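Local coordinates for metallophosphoesterase TT1561-like domain-containing protein (Aquifex aeolicus, PDB 2YVT) that is of unknown function but, as a member of the calcineurin superfamily, is probably a metal-dependent phosphoesterase, at residues P173-Y181 and S210-V218. Numbering follows the deposited sequence.
Sequences PRRLVTIFY and SLNPEVAIV
Arg175 and Glu214 join side-on where strand 175-180 begins and just ahead of strand 215-218. From Arg175 CB, 3.4 Å from Glu214 OE1, the aliphatic stem runs past that same oxygen. With CG beside the backbone N (chi1 -61°) and a bend at chi3, the guanidinium turns its edge to the carboxylate. Arg175 NE bonds Glu214 OE1 at 2.9 Å, and Arg175 NH2 bonds Glu214 OE2 at 2.8 Å. Both bonds use syn lone pairs, with the two planes 2° apart. Arginine suits the place because its flat guanidinium can offer NE and an NH side by side to both oxygens of one carboxylate; its NH1 reaches Glu133 and NH2 also meets Leu249 O. A leucine here would probably leave the carboxylates of Glu214 and Glu133 without this shared positive partner. Next along, Leu176 O accepts from Glu214 N. Leu176 CD2 lies 3.9 Å from Pro213 CB, part of a compact, rigid ring suited to the short link between helix 202-211 and strand 215-218. Beta-branched Thr178 lays CG2 against Pro213 CB (3.7 Å). Strands 175-180 and 215-218, a beta-alpha-beta unit with that helix, lie between strands 134-144 and 231-235, while Ile179 and Ile217 pack on strand 35-39 of the other sheet.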
loop_
_atom_site.group_PDB
_atom_site.type_symbol
_atom_site.label_atom_id
_atom_site.label_comp_id
_atom_site.label_asym_id
_atom_site.label_seq_id
_atom_site.Cartn_x
_atom_site.Cartn_y
_atom_site.Cartn_z
ATOM N N PRO A 173 -11.642 -2.911 -20.273
ATOM C CA PRO A 173 -10.870 -1.709 -20.606
ATOM C C PRO A 173 -11.404 -0.459 -19.897
ATOM O O PRO A 173 -12.490 0.029 -20.213
ATOM C CB PRO A 173 -11.023 -1.597 -22.129
ATOM C CG PRO A 173 -12.275 -2.341 -22.448
ATOM C CD PRO A 173 -12.363 -3.450 -21.443
ATOM N N ARG A 174 -10.640 0.034 -18.927
ATOM C CA ARG A 174 -11.036 1.184 -18.118
ATOM C C ARG A 174 -9.806 2.003 -17.742
ATOM O O ARG A 174 -8.680 1.613 -18.048
ATOM C CB ARG A 174 -11.766 0.710 -16.857
ATOM C CG ARG A 174 -13.217 0.331 -17.091
ATOM C CD ARG A 174 -13.591 -0.919 -16.335
ATOM N NE ARG A 174 -13.902 -0.653 -14.937
ATOM C CZ ARG A 174 -15.111 -0.777 -14.396
ATOM N NH1 ARG A 174 -15.282 -0.516 -13.113
ATOM N NH2 ARG A 174 -16.148 -1.168 -15.127
ATOM N N ARG A 175 -10.024 3.137 -17.085
ATOM C CA ARG A 175 -8.927 3.949 -16.579
ATOM C C ARG A 175 -8.273 3.194 -15.421
ATOM O O ARG A 175 -8.953 2.742 -14.503
ATOM C CB ARG A 175 -9.428 5.322 -16.133
ATOM C CG ARG A 175 -10.055 6.128 -17.263
ATOM C CD ARG A 175 -10.823 7.312 -16.739
ATOM N NE ARG A 175 -9.939 8.267 -16.075
ATOM C CZ ARG A 175 -10.350 9.365 -15.451
ATOM N NH1 ARG A 175 -11.643 9.665 -15.406
ATOM N NH2 ARG A 175 -9.462 10.162 -14.870
ATOM N N LEU A 176 -6.957 3.049 -15.483
ATOM C CA LEU A 176 -6.251 2.173 -14.565
ATOM C C LEU A 176 -5.583 2.956 -13.443
ATOM O O LEU A 176 -4.816 3.889 -13.698
ATOM C CB LEU A 176 -5.210 1.359 -15.339
ATOM C CG LEU A 176 -4.444 0.263 -14.614
ATOM C CD1 LEU A 176 -5.438 -0.734 -14.057
ATOM C CD2 LEU A 176 -3.467 -0.406 -15.573
ATOM N N VAL A 177 -5.880 2.562 -12.206
ATOM C CA VAL A 177 -5.202 3.097 -11.028
ATOM C C VAL A 177 -4.484 1.935 -10.359
ATOM O O VAL A 177 -5.113 0.930 -10.020
ATOM C CB VAL A 177 -6.185 3.753 -10.033
ATOM C CG1 VAL A 177 -5.464 4.196 -8.749
ATOM C CG2 VAL A 177 -6.902 4.945 -10.685
ATOM N N THR A 178 -3.168 2.060 -10.193
ATOM C CA THR A 178 -2.380 1.001 -9.544
ATOM C C THR A 178 -1.904 1.491 -8.187
ATOM O O THR A 178 -1.570 2.665 -8.022
ATOM C CB THR A 178 -1.169 0.561 -10.393
ATOM O OG1 THR A 178 -0.346 1.696 -10.672
ATOM C CG2 THR A 178 -1.628 -0.070 -11.721
ATOM N N ILE A 179 -1.913 0.595 -7.211
ATOM C CA ILE A 179 -1.493 0.921 -5.858
ATOM C C ILE A 179 -0.452 -0.097 -5.442
ATOM O O ILE A 179 -0.732 -1.297 -5.432
ATOM C CB ILE A 179 -2.675 0.895 -4.859
ATOM C CG1 ILE A 179 -3.845 1.747 -5.377
ATOM C CG2 ILE A 179 -2.220 1.384 -3.475
ATOM C CD1 ILE A 179 -5.124 1.602 -4.581
ATOM N N PHE A 180 0.749 0.386 -5.122
ATOM C CA PHE A 180 1.867 -0.476 -4.738
ATOM C C PHE A 180 2.441 0.011 -3.428
ATOM O O PHE A 180 2.506 1.215 -3.192
ATOM C CB PHE A 180 3.000 -0.425 -5.780
ATOM C CG PHE A 180 2.571 -0.770 -7.176
ATOM C CD1 PHE A 180 2.079 -2.035 -7.483
ATOM C CD2 PHE A 180 2.673 0.178 -8.187
ATOM C CE1 PHE A 180 1.679 -2.347 -8.789
ATOM C CE2 PHE A 180 2.286 -0.121 -9.490
ATOM C CZ PHE A 180 1.791 -1.386 -9.792
ATOM N N TYR A 181 2.882 -0.915 -2.578
ATOM C CA TYR A 181 3.695 -0.510 -1.443
ATOM C C TYR A 181 5.015 0.097 -1.943
ATOM O O TYR A 181 5.460 1.137 -1.465
ATOM C CB TYR A 181 3.955 -1.696 -0.508
ATOM C CG TYR A 181 4.967 -1.393 0.564
ATOM C CD1 TYR A 181 4.655 -0.535 1.620
ATOM C CD2 TYR A 181 6.245 -1.960 0.523
ATOM C CE1 TYR A 181 5.591 -0.253 2.619
ATOM C CE2 TYR A 181 7.185 -1.696 1.519
ATOM C CZ TYR A 181 6.855 -0.839 2.559
ATOM O OH TYR A 181 7.780 -0.566 3.532
ATOM N N SER A 210 5.008 -1.468 -18.481
ATOM C CA SER A 210 4.217 -2.573 -19.007
ATOM C C SER A 210 2.712 -2.304 -19.003
ATOM O O SER A 210 2.035 -2.547 -20.008
ATOM C CB SER A 210 4.532 -3.865 -18.245
ATOM O OG SER A 210 3.758 -4.933 -18.747
ATOM N N LEU A 211 2.201 -1.800 -17.879
ATOM C CA LEU A 211 0.763 -1.619 -17.675
ATOM C C LEU A 211 0.237 -0.259 -18.126
ATOM O O LEU A 211 -0.960 -0.113 -18.401
ATOM C CB LEU A 211 0.405 -1.829 -16.198
ATOM C CG LEU A 211 0.643 -3.220 -15.604
ATOM C CD1 LEU A 211 0.005 -3.295 -14.222
ATOM C CD2 LEU A 211 0.112 -4.322 -16.507
ATOM N N ASN A 212 1.126 0.733 -18.161
ATOM C CA ASN A 212 0.784 2.112 -18.525
ATOM C C ASN A 212 -0.449 2.655 -17.785
ATOM O O ASN A 212 -1.414 3.112 -18.412
ATOM C CB ASN A 212 0.618 2.247 -20.044
ATOM C CG ASN A 212 0.583 3.690 -20.496
ATOM O OD1 ASN A 212 1.383 4.515 -20.044
ATOM N ND2 ASN A 212 -0.343 4.006 -21.397
ATOM N N PRO A 213 -0.428 2.600 -16.441
ATOM C CA PRO A 213 -1.597 3.063 -15.703
ATOM C C PRO A 213 -1.706 4.582 -15.740
ATOM O O PRO A 213 -0.710 5.275 -15.961
ATOM C CB PRO A 213 -1.320 2.598 -14.269
ATOM C CG PRO A 213 0.160 2.480 -14.178
ATOM C CD PRO A 213 0.659 2.145 -15.550
ATOM N N GLU A 214 -2.910 5.098 -15.531
ATOM C CA GLU A 214 -3.094 6.553 -15.476
ATOM C C GLU A 214 -2.432 7.142 -14.234
ATOM O O GLU A 214 -1.778 8.182 -14.297
ATOM C CB GLU A 214 -4.575 6.893 -15.459
ATOM C CG GLU A 214 -4.861 8.366 -15.684
ATOM C CD GLU A 214 -6.339 8.664 -15.709
ATOM O OE1 GLU A 214 -7.099 7.849 -16.262
ATOM O OE2 GLU A 214 -6.744 9.707 -15.169
ATOM N N VAL A 215 -2.620 6.461 -13.107
ATOM C CA VAL A 215 -2.134 6.928 -11.812
ATOM C C VAL A 215 -1.563 5.736 -11.053
ATOM O O VAL A 215 -2.083 4.614 -11.138
ATOM C CB VAL A 215 -3.275 7.571 -10.975
ATOM C CG1 VAL A 215 -2.786 8.004 -9.586
ATOM C CG2 VAL A 215 -3.899 8.754 -11.716
ATOM N N ALA A 216 -0.471 5.975 -10.340
ATOM C CA ALA A 216 0.055 4.994 -9.404
ATOM C C ALA A 216 0.201 5.647 -8.035
ATOM O O ALA A 216 0.797 6.715 -7.915
ATOM C CB ALA A 216 1.393 4.434 -9.891
ATOM N N ILE A 217 -0.370 5.010 -7.017
ATOM C CA ILE A 217 -0.247 5.479 -5.635
ATOM C C ILE A 217 0.717 4.526 -4.934
ATOM O O ILE A 217 0.548 3.318 -5.005
ATOM C CB ILE A 217 -1.618 5.506 -4.923
ATOM C CG1 ILE A 217 -2.576 6.467 -5.648
ATOM C CG2 ILE A 217 -1.445 5.884 -3.448
ATOM C CD1 ILE A 217 -4.038 6.341 -5.237
ATOM N N VAL A 218 1.749 5.070 -4.295
ATOM C CA VAL A 218 2.862 4.244 -3.814
ATOM C C VAL A 218 3.266 4.589 -2.380
ATOM O O VAL A 218 2.924 5.662 -1.879
ATOM C CB VAL A 218 4.090 4.313 -4.779
ATOM C CG1 VAL A 218 3.726 3.736 -6.182
ATOM C CG2 VAL A 218 4.607 5.744 -4.896
#